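Superoxide dismutase (Leishmania major, PDB 4F2N) catalyses, as an iron superoxide dismutase, the dismutation of superoxide to dioxygen and hydrogen peroxide at a mononuclear iron centre. Local coordinates at residues Cys22-Pro27 / Thr81-Ile86; Val49-Gln54 / Tyr198-Asn203; Gly118-Pro123 / Asp217-Cys222; Ala131-Ser136 / Thr165-Ile170; Tyr31-Pro36 / Asp68-Leu73. All coordinates share one frame; numbering follows the deposited sequence.

Contact 1. Residues Cys22-Pro27 / Thr81-Ile86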
# COMPACT_ATOMS: atom_id res chain seq x y z
N CYS B 22 13.62 24.28 17.49
CA CYS B 22 12.18 24.17 17.50
C CYS B 22 11.78 22.79 18.02
O CYS B 22 12.64 21.92 18.23
CB CYS B 22 11.58 24.42 16.11
SG CYS B 22 12.22 23.31 14.85
N TYR B 23 10.49 22.62 18.28
CA TYR B 23 9.95 21.38 18.80
C TYR B 23 10.17 20.25 17.77
O TYR B 23 9.92 20.45 16.58
CB TYR B 23 8.45 21.59 19.04
CG TYR B 23 7.68 20.36 19.47
CD1 TYR B 23 7.40 20.14 20.82
CD2 TYR B 23 7.25 19.42 18.53
CE1 TYR B 23 6.71 19.00 21.22
CE2 TYR B 23 6.55 18.28 18.92
CZ TYR B 23 6.29 18.08 20.26
OH TYR B 23 5.58 16.97 20.65
N HIS B 24 10.63 19.08 18.21
CA HIS B 24 10.64 17.90 17.34
C HIS B 24 9.85 16.83 18.02
O HIS B 24 9.85 16.74 19.26
CB HIS B 24 12.06 17.40 17.07
CG HIS B 24 12.92 18.39 16.33
ND1 HIS B 24 13.68 19.29 16.96
CD2 HIS B 24 13.13 18.60 14.96
CE1 HIS B 24 14.33 20.06 16.05
NE2 HIS B 24 14.00 19.62 14.84
N THR B 25 9.17 16.00 17.22
CA THR B 25 8.40 14.90 17.78
C THR B 25 9.32 13.83 18.40
O THR B 25 9.04 13.32 19.50
CB THR B 25 7.46 14.29 16.71
OG1 THR B 25 6.46 15.25 16.39
CG2 THR B 25 6.76 13.06 17.24
N LEU B 26 10.39 13.48 17.67
CA LEU B 26 11.43 12.55 18.19
C LEU B 26 12.81 13.19 18.10
O LEU B 26 13.58 12.87 17.17
CB LEU B 26 11.43 11.24 17.38
CG LEU B 26 10.16 10.38 17.43
CD1 LEU B 26 10.31 9.16 16.51
CD2 LEU B 26 9.83 10.00 18.87
N PRO B 27 13.16 14.08 19.05
CA PRO B 27 14.44 14.79 18.90
C PRO B 27 15.67 13.89 18.96
O PRO B 27 16.71 14.27 18.43
CB PRO B 27 14.47 15.77 20.09
CG PRO B 27 13.40 15.32 21.01
CD PRO B 27 12.39 14.54 20.23
N THR B 81 18.26 16.04 13.02
CA THR B 81 17.10 15.13 13.17
C THR B 81 16.60 14.61 11.83
O THR B 81 16.70 15.27 10.78
CB THR B 81 15.90 15.78 13.90
OG1 THR B 81 15.45 16.92 13.16
CG2 THR B 81 16.30 16.22 15.33
N ILE B 82 16.04 13.41 11.88
CA ILE B 82 15.32 12.86 10.74
C ILE B 82 14.18 13.79 10.32
O ILE B 82 13.96 13.99 9.14
CB ILE B 82 14.81 11.44 11.06
CG1 ILE B 82 16.00 10.50 11.42
CG2 ILE B 82 13.99 10.87 9.90
CD1 ILE B 82 17.04 10.34 10.33
N GLU B 83 13.49 14.39 11.29
CA GLU B 83 12.41 15.34 10.96
C GLU B 83 12.90 16.54 10.13
O GLU B 83 12.18 17.07 9.27
CB GLU B 83 11.79 15.85 12.25
CG GLU B 83 10.89 14.80 12.86
CD GLU B 83 10.56 15.10 14.30
OE1 GLU B 83 9.76 16.03 14.51
OE2 GLU B 83 11.09 14.40 15.20
N GLU B 84 14.12 16.96 10.37
CA GLU B 84 14.69 18.02 9.55
C GLU B 84 14.79 17.57 8.07
O GLU B 84 14.50 18.34 7.15
CB GLU B 84 16.05 18.45 10.10
CG GLU B 84 16.69 19.59 9.36
CD GLU B 84 17.71 20.37 10.19
OE1 GLU B 84 17.72 20.27 11.45
OE2 GLU B 84 18.51 21.09 9.57
N ILE B 85 15.17 16.32 7.85
CA ILE B 85 15.22 15.80 6.47
C ILE B 85 13.80 15.79 5.83
O ILE B 85 13.60 16.24 4.70
CB ILE B 85 15.88 14.41 6.38
CG1 ILE B 85 17.29 14.40 7.02
CG2 ILE B 85 15.91 13.92 4.94
CD1 ILE B 85 17.96 13.04 7.07
N ILE B 86 12.82 15.31 6.58
CA ILE B 86 11.42 15.29 6.16
C ILE B 86 10.98 16.69 5.76
O ILE B 86 10.44 16.89 4.65
CB ILE B 86 10.53 14.73 7.29
CG1 ILE B 86 10.96 13.29 7.63
CG2 ILE B 86 9.04 14.77 6.93
CD1 ILE B 86 10.17 12.70 8.76
O HOH W 1 7.07 17.60 15.43

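Contact 2. Residues Val49-Gln54 / Tyr198-Asn203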
# COMPACT_ATOMS: atom_id res chain seq x y z
N VAL B 49 -0.76 -9.22 20.50
CA VAL B 49 -1.26 -8.80 19.19
C VAL B 49 -0.37 -9.22 18.01
O VAL B 49 -0.87 -9.82 17.05
CB VAL B 49 -1.57 -7.29 19.17
CG1 VAL B 49 -1.98 -6.80 17.77
CG2 VAL B 49 -2.65 -7.01 20.21
N MET B 50 0.93 -8.93 18.10
CA MET B 50 1.90 -9.22 17.02
C MET B 50 2.80 -10.42 17.32
O MET B 50 3.50 -10.42 18.31
CB MET B 50 2.83 -8.03 16.83
CG MET B 50 2.17 -6.85 16.11
SD MET B 50 3.39 -5.54 15.94
CE MET B 50 2.30 -4.18 15.56
N SER B 51 2.81 -11.41 16.42
CA SER B 51 3.67 -12.58 16.56
C SER B 51 5.14 -12.21 16.39
O SER B 51 5.46 -11.17 15.82
CB SER B 51 3.29 -13.61 15.50
OG SER B 51 3.71 -13.13 14.22
N PRO B 52 6.06 -13.08 16.89
CA PRO B 52 7.49 -12.87 16.65
C PRO B 52 7.81 -12.66 15.17
O PRO B 52 8.52 -11.69 14.82
CB PRO B 52 8.13 -14.16 17.21
CG PRO B 52 7.19 -14.53 18.34
CD PRO B 52 5.81 -14.19 17.84
N ARG B 53 7.27 -13.51 14.29
CA ARG B 53 7.57 -13.38 12.86
C ARG B 53 7.00 -12.08 12.28
O ARG B 53 7.67 -11.42 11.48
CB ARG B 53 7.15 -14.62 12.06
CG ARG B 53 7.36 -14.51 10.54
CD ARG B 53 8.83 -14.24 10.20
NE ARG B 53 9.17 -14.59 8.83
CZ ARG B 53 10.41 -14.59 8.35
NH1 ARG B 53 11.43 -14.28 9.15
NH2 ARG B 53 10.64 -14.95 7.09
N GLN B 54 5.79 -11.68 12.69
CA GLN B 54 5.23 -10.39 12.19
C GLN B 54 6.15 -9.23 12.56
O GLN B 54 6.41 -8.33 11.73
CB GLN B 54 3.82 -10.16 12.75
CG GLN B 54 3.19 -8.81 12.44
CD GLN B 54 2.79 -8.68 10.97
OE1 GLN B 54 1.65 -8.99 10.59
NE2 GLN B 54 3.74 -8.26 10.14
N TYR B 198 -0.36 -8.13 7.84
CA TYR B 198 -0.78 -9.24 6.96
C TYR B 198 -0.34 -10.62 7.44
O TYR B 198 -1.02 -11.62 7.18
CB TYR B 198 -0.36 -9.05 5.49
CG TYR B 198 -1.43 -9.54 4.53
CD1 TYR B 198 -2.51 -8.73 4.20
CD2 TYR B 198 -1.38 -10.82 3.98
CE1 TYR B 198 -3.51 -9.16 3.33
CE2 TYR B 198 -2.39 -11.29 3.13
CZ TYR B 198 -3.44 -10.45 2.80
OH TYR B 198 -4.43 -10.89 1.94
N LYS B 199 0.81 -10.67 8.10
CA LYS B 199 1.32 -11.96 8.60
C LYS B 199 0.35 -12.57 9.61
O LYS B 199 0.09 -13.77 9.57
CB LYS B 199 2.73 -11.81 9.20
CG LYS B 199 3.34 -13.11 9.74
CD LYS B 199 3.71 -14.04 8.59
CE LYS B 199 4.16 -15.40 9.10
NZ LYS B 199 4.64 -16.20 7.93
N ASP B 200 -0.18 -11.77 10.53
CA ASP B 200 -1.05 -12.34 11.58
C ASP B 200 -2.55 -12.24 11.28
O ASP B 200 -3.32 -13.09 11.74
CB ASP B 200 -0.80 -11.63 12.91
CG ASP B 200 0.64 -11.78 13.40
OD1 ASP B 200 1.35 -12.71 12.97
OD2 ASP B 200 1.05 -10.97 14.27
N PHE B 201 -2.94 -11.20 10.54
CA PHE B 201 -4.36 -10.89 10.34
C PHE B 201 -4.81 -11.02 8.89
O PHE B 201 -5.99 -10.80 8.58
CB PHE B 201 -4.67 -9.47 10.83
CG PHE B 201 -4.60 -9.31 12.32
CD1 PHE B 201 -5.71 -9.61 13.11
CD2 PHE B 201 -3.41 -8.92 12.94
CE1 PHE B 201 -5.63 -9.49 14.50
CE2 PHE B 201 -3.33 -8.80 14.33
CZ PHE B 201 -4.44 -9.07 15.10
N GLU B 202 -3.87 -11.36 8.00
CA GLU B 202 -4.16 -11.40 6.56
C GLU B 202 -4.94 -10.13 6.14
O GLU B 202 -4.51 -9.01 6.46
CB GLU B 202 -4.89 -12.73 6.20
CG GLU B 202 -4.09 -13.96 6.68
CD GLU B 202 -4.81 -15.30 6.49
OE1 GLU B 202 -6.05 -15.38 6.69
OE2 GLU B 202 -4.13 -16.29 6.16
N ASN B 203 -6.07 -10.29 5.45
CA ASN B 203 -6.88 -9.18 4.98
C ASN B 203 -7.64 -8.45 6.09
O ASN B 203 -8.30 -7.46 5.82
CB ASN B 203 -7.92 -9.68 3.96
CG ASN B 203 -8.88 -10.68 4.58
OD1 ASN B 203 -8.47 -11.76 4.91
ND2 ASN B 203 -10.14 -10.30 4.76

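Contact 3. Residues Gly118-Pro123 / Asp217-Cys222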
# COMPACT_ATOMS: atom_id res chain seq x y z
N GLY B 118 1.71 -6.22 26.06
CA GLY B 118 0.62 -6.06 27.04
C GLY B 118 0.15 -4.64 27.27
O GLY B 118 -0.69 -4.40 28.13
N GLY B 119 0.67 -3.70 26.49
CA GLY B 119 0.36 -2.27 26.63
C GLY B 119 0.79 -1.64 27.95
O GLY B 119 1.38 -2.30 28.81
N LYS B 120 0.52 -0.34 28.10
CA LYS B 120 0.58 0.32 29.42
C LYS B 120 -0.74 1.09 29.59
O LYS B 120 -1.22 1.70 28.63
CB LYS B 120 1.77 1.27 29.51
CG LYS B 120 3.11 0.63 29.20
CD LYS B 120 4.29 1.45 29.69
CE LYS B 120 5.60 0.71 29.45
NZ LYS B 120 5.71 -0.50 30.32
N PRO B 121 -1.33 1.07 30.80
CA PRO B 121 -2.64 1.74 31.00
C PRO B 121 -2.57 3.24 30.75
O PRO B 121 -1.53 3.85 30.95
CB PRO B 121 -2.98 1.45 32.47
CG PRO B 121 -2.13 0.28 32.84
CD PRO B 121 -0.87 0.40 32.03
N MET B 122 -3.67 3.80 30.29
CA MET B 122 -3.76 5.22 29.95
C MET B 122 -3.84 6.06 31.21
O MET B 122 -4.73 5.87 32.03
CB MET B 122 -5.00 5.46 29.11
CG MET B 122 -5.12 6.87 28.53
SD MET B 122 -6.71 6.99 27.70
CE MET B 122 -6.45 5.91 26.28
N PRO B 123 -2.88 6.98 31.39
CA PRO B 123 -2.94 7.87 32.54
C PRO B 123 -4.16 8.76 32.47
O PRO B 123 -4.65 9.09 31.38
CB PRO B 123 -1.67 8.71 32.40
CG PRO B 123 -0.76 7.90 31.54
CD PRO B 123 -1.67 7.19 30.58
N ASP B 217 1.29 1.66 24.21
CA ASP B 217 1.96 2.24 25.35
C ASP B 217 1.36 3.61 25.62
O ASP B 217 1.80 4.63 25.06
CB ASP B 217 3.48 2.34 25.09
CG ASP B 217 4.25 2.87 26.30
OD1 ASP B 217 3.62 3.40 27.24
OD2 ASP B 217 5.49 2.77 26.32
N TRP B 218 0.34 3.65 26.47
CA TRP B 218 -0.37 4.91 26.70
C TRP B 218 0.43 5.90 27.52
O TRP B 218 0.17 7.11 27.49
CB TRP B 218 -1.74 4.67 27.34
CG TRP B 218 -2.77 4.04 26.44
CD1 TRP B 218 -3.39 2.79 26.58
CD2 TRP B 218 -3.36 4.63 25.23
NE1 TRP B 218 -4.30 2.59 25.57
CE2 TRP B 218 -4.32 3.66 24.72
CE3 TRP B 218 -3.20 5.84 24.56
CZ2 TRP B 218 -5.08 3.89 23.59
CZ3 TRP B 218 -3.97 6.07 23.39
CH2 TRP B 218 -4.88 5.11 22.92
N GLU B 219 1.44 5.41 28.24
CA GLU B 219 2.36 6.32 28.96
C GLU B 219 3.20 7.16 27.99
O GLU B 219 3.42 8.36 28.22
CB GLU B 219 3.22 5.53 29.96
CG GLU B 219 2.36 4.89 31.04
CD GLU B 219 3.15 4.03 32.02
OE1 GLU B 219 4.39 4.17 32.09
OE2 GLU B 219 2.54 3.20 32.73
N PHE B 220 3.67 6.54 26.91
CA PHE B 220 4.39 7.29 25.89
C PHE B 220 3.44 8.27 25.21
O PHE B 220 3.81 9.42 24.98
CB PHE B 220 5.02 6.37 24.83
CG PHE B 220 5.59 7.12 23.67
CD1 PHE B 220 6.83 7.78 23.78
CD2 PHE B 220 4.88 7.20 22.46
CE1 PHE B 220 7.35 8.48 22.71
CE2 PHE B 220 5.41 7.90 21.38
CZ PHE B 220 6.64 8.53 21.51
N VAL B 221 2.24 7.82 24.87
CA VAL B 221 1.26 8.70 24.22
C VAL B 221 0.99 9.91 25.15
O VAL B 221 0.96 11.05 24.69
CB VAL B 221 -0.06 7.98 23.87
CG1 VAL B 221 -1.05 8.95 23.23
CG2 VAL B 221 0.20 6.78 22.95
N CYS B 222 0.82 9.65 26.44
CA CYS B 222 0.56 10.75 27.38
C CYS B 222 1.75 11.72 27.51
O CYS B 222 1.57 12.94 27.57
CB CYS B 222 0.14 10.19 28.74
SG CYS B 222 -0.40 11.48 29.89
O HOH W 2 0.07 3.83 33.19

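Contact 4. Residues Ala131-Ser136 / Thr165-Ile170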
# COMPACT_ATOMS: atom_id res chain seq x y z
N ALA B 131 -11.34 12.27 26.19
CA ALA B 131 -12.80 12.41 26.40
C ALA B 131 -13.28 13.83 26.13
O ALA B 131 -14.37 14.04 25.60
CB ALA B 131 -13.20 11.96 27.81
N LYS B 132 -12.47 14.82 26.50
CA LYS B 132 -12.85 16.21 26.29
C LYS B 132 -13.04 16.51 24.80
O LYS B 132 -13.98 17.19 24.43
CB LYS B 132 -11.85 17.17 26.94
CG LYS B 132 -12.31 18.63 26.92
CD LYS B 132 -11.33 19.58 27.61
CE LYS B 132 -10.31 20.12 26.61
NZ LYS B 132 -9.42 21.14 27.25
N GLN B 133 -12.17 15.97 23.95
CA GLN B 133 -12.33 16.10 22.50
C GLN B 133 -13.42 15.20 21.87
O GLN B 133 -14.25 15.69 21.11
CB GLN B 133 -11.00 15.82 21.77
CG GLN B 133 -11.07 16.06 20.27
CD GLN B 133 -11.03 17.53 19.93
OE1 GLN B 133 -10.17 18.28 20.41
NE2 GLN B 133 -11.94 17.96 19.07
N PHE B 134 -13.40 13.91 22.18
CA PHE B 134 -14.18 12.94 21.42
C PHE B 134 -15.44 12.44 22.15
O PHE B 134 -16.16 11.61 21.62
CB PHE B 134 -13.30 11.74 21.05
CG PHE B 134 -12.12 12.11 20.21
CD1 PHE B 134 -12.25 12.28 18.84
CD2 PHE B 134 -10.87 12.34 20.80
CE1 PHE B 134 -11.16 12.65 18.06
CE2 PHE B 134 -9.79 12.70 20.04
CZ PHE B 134 -9.93 12.86 18.66
N GLY B 135 -15.68 12.93 23.37
CA GLY B 135 -16.82 12.47 24.18
C GLY B 135 -16.45 11.38 25.17
O GLY B 135 -16.86 11.42 26.34
N SER B 136 -15.66 10.42 24.71
CA SER B 136 -15.14 9.32 25.56
C SER B 136 -14.00 8.62 24.83
O SER B 136 -13.83 8.79 23.60
CB SER B 136 -16.24 8.30 25.85
OG SER B 136 -16.52 7.52 24.70
N THR B 165 -4.48 25.35 18.26
CA THR B 165 -5.80 25.30 18.90
C THR B 165 -5.85 24.42 20.16
O THR B 165 -6.79 24.52 20.94
CB THR B 165 -6.86 24.79 17.92
OG1 THR B 165 -6.57 23.42 17.60
CG2 THR B 165 -6.83 25.62 16.65
N LYS B 166 -4.85 23.55 20.33
CA LYS B 166 -4.82 22.53 21.39
C LYS B 166 -5.81 21.38 21.15
O LYS B 166 -5.96 20.50 22.01
CB LYS B 166 -5.01 23.13 22.80
CG LYS B 166 -4.18 24.37 23.10
CD LYS B 166 -2.69 24.11 23.00
CE LYS B 166 -1.90 25.36 23.36
NZ LYS B 166 -0.48 25.16 23.00
N GLU B 167 -6.45 21.36 19.99
CA GLU B 167 -7.36 20.26 19.66
C GLU B 167 -6.59 18.98 19.46
O GLU B 167 -5.44 19.00 19.01
CB GLU B 167 -8.10 20.53 18.36
CG GLU B 167 -9.29 21.48 18.50
CD GLU B 167 -9.67 22.00 17.14
OE1 GLU B 167 -8.81 22.60 16.48
OE2 GLU B 167 -10.82 21.76 16.71
N LEU B 168 -7.24 17.87 19.76
CA LEU B 168 -6.77 16.55 19.36
C LEU B 168 -7.51 16.15 18.09
O LEU B 168 -8.73 16.35 17.98
CB LEU B 168 -7.05 15.53 20.46
CG LEU B 168 -6.10 15.50 21.66
CD1 LEU B 168 -6.74 14.66 22.74
CD2 LEU B 168 -4.76 14.93 21.23
N LEU B 169 -6.78 15.58 17.12
CA LEU B 169 -7.36 15.30 15.82
C LEU B 169 -6.93 13.94 15.32
O LEU B 169 -5.77 13.56 15.50
CB LEU B 169 -6.90 16.36 14.79
CG LEU B 169 -7.16 17.88 14.94
CD1 LEU B 169 -6.29 18.68 13.97
CD2 LEU B 169 -8.62 18.24 14.72
N ILE B 170 -7.85 13.23 14.67
CA ILE B 170 -7.52 12.03 13.89
C ILE B 170 -7.26 12.42 12.46
O ILE B 170 -8.09 13.06 11.81
CB ILE B 170 -8.65 10.98 13.98
CG1 ILE B 170 -8.89 10.64 15.45
CG2 ILE B 170 -8.32 9.73 13.16
CD1 ILE B 170 -10.10 9.74 15.69

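Contact 5. Residues Tyr31-Pro36 / Asp68-Leu73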
# COMPACT_ATOMS: atom_id res chain seq x y z
N TYR B 31 20.24 11.62 12.04
CA TYR B 31 21.03 11.10 10.91
C TYR B 31 22.54 11.12 11.28
O TYR B 31 22.97 12.05 11.93
CB TYR B 31 20.77 11.97 9.67
CG TYR B 31 21.35 11.38 8.42
CD1 TYR B 31 20.60 10.50 7.63
CD2 TYR B 31 22.67 11.67 8.03
CE1 TYR B 31 21.14 9.94 6.49
CE2 TYR B 31 23.21 11.11 6.88
CZ TYR B 31 22.45 10.24 6.13
OH TYR B 31 22.99 9.70 4.99
N PRO B 32 23.35 10.10 10.87
CA PRO B 32 23.00 8.92 10.07
C PRO B 32 21.95 8.07 10.76
O PRO B 32 21.98 7.92 11.99
CB PRO B 32 24.34 8.16 9.95
CG PRO B 32 25.41 9.17 10.23
CD PRO B 32 24.79 10.10 11.24
N ALA B 33 21.02 7.53 9.98
CA ALA B 33 19.91 6.76 10.51
C ALA B 33 20.39 5.46 11.17
O ALA B 33 21.37 4.85 10.70
CB ALA B 33 18.93 6.46 9.38
N GLU B 34 19.70 5.03 12.23
CA GLU B 34 19.91 3.71 12.84
C GLU B 34 18.56 3.10 13.19
O GLU B 34 17.65 3.81 13.63
CB GLU B 34 20.68 3.83 14.16
CG GLU B 34 22.12 4.28 14.11
CD GLU B 34 22.75 4.23 15.50
OE1 GLU B 34 23.03 3.10 15.99
OE2 GLU B 34 22.96 5.30 16.10
N LEU B 35 18.42 1.78 13.01
CA LEU B 35 17.22 1.11 13.54
C LEU B 35 17.17 1.39 15.04
O LEU B 35 18.17 1.21 15.74
CB LEU B 35 17.27 -0.40 13.35
CG LEU B 35 16.61 -1.20 12.24
CD1 LEU B 35 16.70 -2.66 12.64
CD2 LEU B 35 15.15 -0.81 12.00
N PRO B 36 16.02 1.84 15.55
CA PRO B 36 15.93 2.13 16.99
C PRO B 36 15.94 0.89 17.87
O PRO B 36 15.48 -0.19 17.47
CB PRO B 36 14.57 2.84 17.12
CG PRO B 36 13.77 2.33 15.98
CD PRO B 36 14.74 2.07 14.86
N ASP B 68 18.58 1.69 5.80
CA ASP B 68 19.74 1.43 4.92
C ASP B 68 19.69 2.34 3.70
O ASP B 68 20.71 2.92 3.30
CB ASP B 68 19.81 -0.06 4.51
CG ASP B 68 20.15 -0.99 5.69
OD1 ASP B 68 20.47 -0.52 6.80
OD2 ASP B 68 20.07 -2.22 5.51
N LYS B 69 18.51 2.49 3.11
CA LYS B 69 18.38 3.32 1.89
C LYS B 69 18.62 4.78 2.21
O LYS B 69 19.37 5.48 1.49
CB LYS B 69 17.02 3.09 1.24
CG LYS B 69 16.80 3.85 -0.06
CD LYS B 69 17.71 3.37 -1.16
CE LYS B 69 17.35 4.07 -2.45
NZ LYS B 69 17.90 3.29 -3.59
N LEU B 70 18.03 5.26 3.31
CA LEU B 70 18.21 6.65 3.72
C LEU B 70 19.71 7.01 3.90
O LEU B 70 20.14 8.09 3.49
CB LEU B 70 17.44 6.94 5.03
CG LEU B 70 17.54 8.32 5.65
CD1 LEU B 70 17.09 9.38 4.66
CD2 LEU B 70 16.70 8.37 6.92
N ASN B 71 20.48 6.11 4.49
CA ASN B 71 21.92 6.32 4.65
C ASN B 71 22.74 6.43 3.36
O ASN B 71 23.86 6.92 3.41
CB ASN B 71 22.52 5.28 5.61
CG ASN B 71 22.12 5.54 7.05
OD1 ASN B 71 21.89 6.69 7.41
ND2 ASN B 71 21.98 4.50 7.85
N THR B 72 22.18 6.01 2.23
CA THR B 72 22.82 6.24 0.91
C THR B 72 22.45 7.59 0.29
O THR B 72 22.99 7.96 -0.76
CB THR B 72 22.45 5.15 -0.13
OG1 THR B 72 21.05 5.22 -0.45
CG2 THR B 72 22.76 3.75 0.42
N LEU B 73 21.52 8.31 0.92
CA LEU B 73 20.98 9.56 0.35
C LEU B 73 21.20 10.82 1.19
O LEU B 73 21.14 11.93 0.67
CB LEU B 73 19.47 9.42 0.17
CG LEU B 73 19.02 8.24 -0.69
CD1 LEU B 73 17.56 7.95 -0.45
CD2 LEU B 73 19.32 8.52 -2.16

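Contact 1. Residues Cys22-Pro27 / Thr81-Ile86
Glu83, on the first turn of helix 82-89, reaches out to the loop Cys22-Pro27 and pins it by its backbone: the two carboxylate oxygens accept from two successive amides, which ties the N-terminal loop to the start of helix 82-89, in the alpha-hairpin region of the iron/manganese superoxide dismutase fold. Extended beyond CG (chi2 164°), the chain carries the carboxylate out to the loop and crosses Thr25 at about a right angle. OE1 takes Thr25 N at 2.8 Å through its syn lone pair; OE2 takes Leu26 N at 2.7 Å, also on the syn side but somewhat out of the carboxylate plane. Two consecutive amides therefore fix the rotation of the group.

Beside this grip, the His24 ring lies over Thr81. The methyl CG2 of Thr81 sits above the centre of one ring face, 4.0 Å from the centroid, a CH-pi contact, while Glu83 CB comes to the ring edge. The same threonine is the N-cap of the helix, its OG1 accepting from Glu84 N. On the inner side, Thr25 packs on Phe106 and Phe110 of helix 96-113, and His24 O accepts from Arg227. A water completes the arrangement, lying 2.6 Å from Thr25 OG1 and donating to Glu83 OE1.

Contact 2. Residues Val49-Gln54 / Tyr198-Asn203
The carboxylate of Asp200 faces Ser51 with its two oxygens, while the methylenes of Gln54 cross it at a slant, CB 3.3 Å from Asp200 OD2. The Gln54 amide is turned 69° from the carboxylate, and its OE1 points to the backbone of helix 198-201, receiving a weak bond from Asp200 N. The Phe201 ring meets Val49 O obliquely, with Val49 CG1 4.2 Å from ring atom CE2. Over one face of the Tyr198 ring lies the backbone carbon of Glu202, offset toward the rim.

Ser51 answers Asp200 twice. Its N-H donates to OD2 at 2.8 Å, nearly straight but 25° out of the carboxylate plane, and its hydroxyl donates to the syn lone pair of OD1 at 2.7 Å. With chi1 at 70°, OG of Ser51 is placed between its backbone N and carbonyl carbon, where it also accepts from Gln54 N at 3.0 Å. Ser51 is thus the N-cap of helix 52-71, and the aspartate holds the capping hydroxyl in place while gripping the amide beside it.

The Lys199 and Gln54 chains run antiparallel past one another, Lys199 CB against Gln54 OE1, and Lys199 CE packs on Arg53 CG at 3.6 Å. The charged ends of Arg53 and Lys199 both form salt bridges with Glu202 of the second subunit, and Tyr198 OH bonds to His62 of that subunit. Gln54 NE2 makes a weak bond to the carbonyl of the iron ligand His195. Here the start of helix 52-71, in the alpha-hairpin domain, is joined to the C-terminal domain at the dimer interface, close to the iron site, as in the dimeric iron/manganese superoxide dismutases.

Contact 3. Residues Gly118-Pro123 / Asp217-Cys222
Lys120 and Trp218 bury the most surface here, with Pro123 next. The aliphatic chain of Lys120 lies beside Asp217, both pointing the same way, with CD 3.2 Å from Asp217 OD1, and it crosses Glu219 at about a right angle. Lys120 NZ is 5.2 Å from Asp217 OD2 and 5.2 Å from Glu219 OE1, so any attraction is probably at longer range. Through its backbone, Lys120 forms a single beta bridge with Asp217, and its carbonyl accepts from Trp218 N at 3.3 Å while sitting at the edge of the indole, near the ring plane.

One face of that indole is taken by Met122. The bend at chi3 (-70°) folds the methyl CE down over the six-membered ring, 3.4 Å from its centroid and almost on the normal, a close CH-pi contact. The sulfur SD stands farther above the same ring, at 4.9 Å, in a Met-aromatic arrangement. Leu126 and Met141 also pack on the tryptophan.

Pro123, itself the N-cap of helix 124-134, places CG 3.7 Å from Cys222 CB and rests CD near Trp218 CB. A water bridges the outer side, donating to Pro121 O and to Glu219 OE2. Asp217 caps the other helix: its OD1 accepts from Phe220 N at 3.2 Å, met from above the carboxylate plane.

The N-terminal ends of helices 124-134 and 218-229 are thus set side by side, with a Met-aromatic contact between them, in the C-terminal alpha/beta domain of the superoxide dismutase fold.

Contact 4. Residues Ala131-Ser136 / Thr165-Ile170
Phe134 and Gln133, at the end of helix 124-134, carry the contact, the ring on its apolar side and the amide on its outer one. The Phe134 ring crosses Leu168 at about a right angle, CE2 4.0 Å from Leu168 CB, and its next rim atom but one, CE1, meets Ile170 CD1 at 3.9 Å. On one face the ring carries its own neighbour, Gln133 CG, over its centre. Leu159 and Phe140 also pack against Phe134, while Ile170 reaches Phe144 and Ala147 of helix 137-149. In this way the helix end is laid against the outermost strand 168-174 of the three-stranded antiparallel sheet in the C-terminal domain.

Away from the ring the contact thins to a polar link. Gln133 is bent at chi2 (77°), which brings OE1 back to Leu168 N at 3.0 Å; the donor stands 51° above the carbonyl plane and therefore off the lone pairs. Glu167 touches Gln133 OE1 through CA, at 3.5 Å, and through its CB and CG methylenes, its own OE1 being bound within its turn. There Thr165 OG1 donates to the anti lone pair of Glu167 OE1 at 2.6 Å and accepts from Glu167 N, an ST turn on the exposed approach to the strand.

Contact 5. Residues Tyr31-Pro36 / Asp68-Leu73
Asn71, near the C-terminal end of helix 52-71, uses its amide to clasp Ala33 in the loop before that helix, within the alpha-hairpin domain of the superoxide dismutase fold. From CB, chi1 of -72° swings CG beside the backbone N and turns the group to the loop. CG itself lies 3.7 Å from Ala33 N. At the tip, OD1 accepts from Ala33 N at 2.8 Å, on a lone pair in the carbonyl plane although the N-H is bent (137°), and ND2 donates to Ala33 O at 2.9 Å, nearly straight. Both polar groups of one residue are thus satisfied by one amide, which fixes its flip.

OD1 also approaches CE1 of the Tyr31 ring at 3.5 Å; ring and amide pass side by side with their planes 67° apart. Pro32, which follows a cis peptide bond, adds CB beside the same oxygen. Beneath, Leu70 CD2 packs on Ala33 CB, and Val67 and His105 also touch that alanine. The Tyr31 ring also packs on Ile82 and Ile85 of helix 82-89. At the same CE1 edge Leu70 O lies in the ring plane, and Leu70 CG is 4.0 Å from Tyr31 CE1.

How the contacts relate
Contacts 1 and 5 are neighbours, their centres about 14 Å apart: Leu70 of contact 5 packs on Ile82 of contact 1, and contact 5 falls within the chain span that contact 1 closes. Both belong to the helical half of the fold. Contact 2 shares helix 52-71 with contact 5 but uses its opposite end, about 26 Å away between centres. Contact 3 lies just before helix 124-134 and contact 4 at its end, about 17 Å apart between centres, reaching helix 218-229 and strand 168-174 respectively. The centres of contacts 4 and 5 lie farthest apart, about 35 Å. Along the chain, contact 2 alternates with contacts 1, 3 and 5; its own two segments join the two domains.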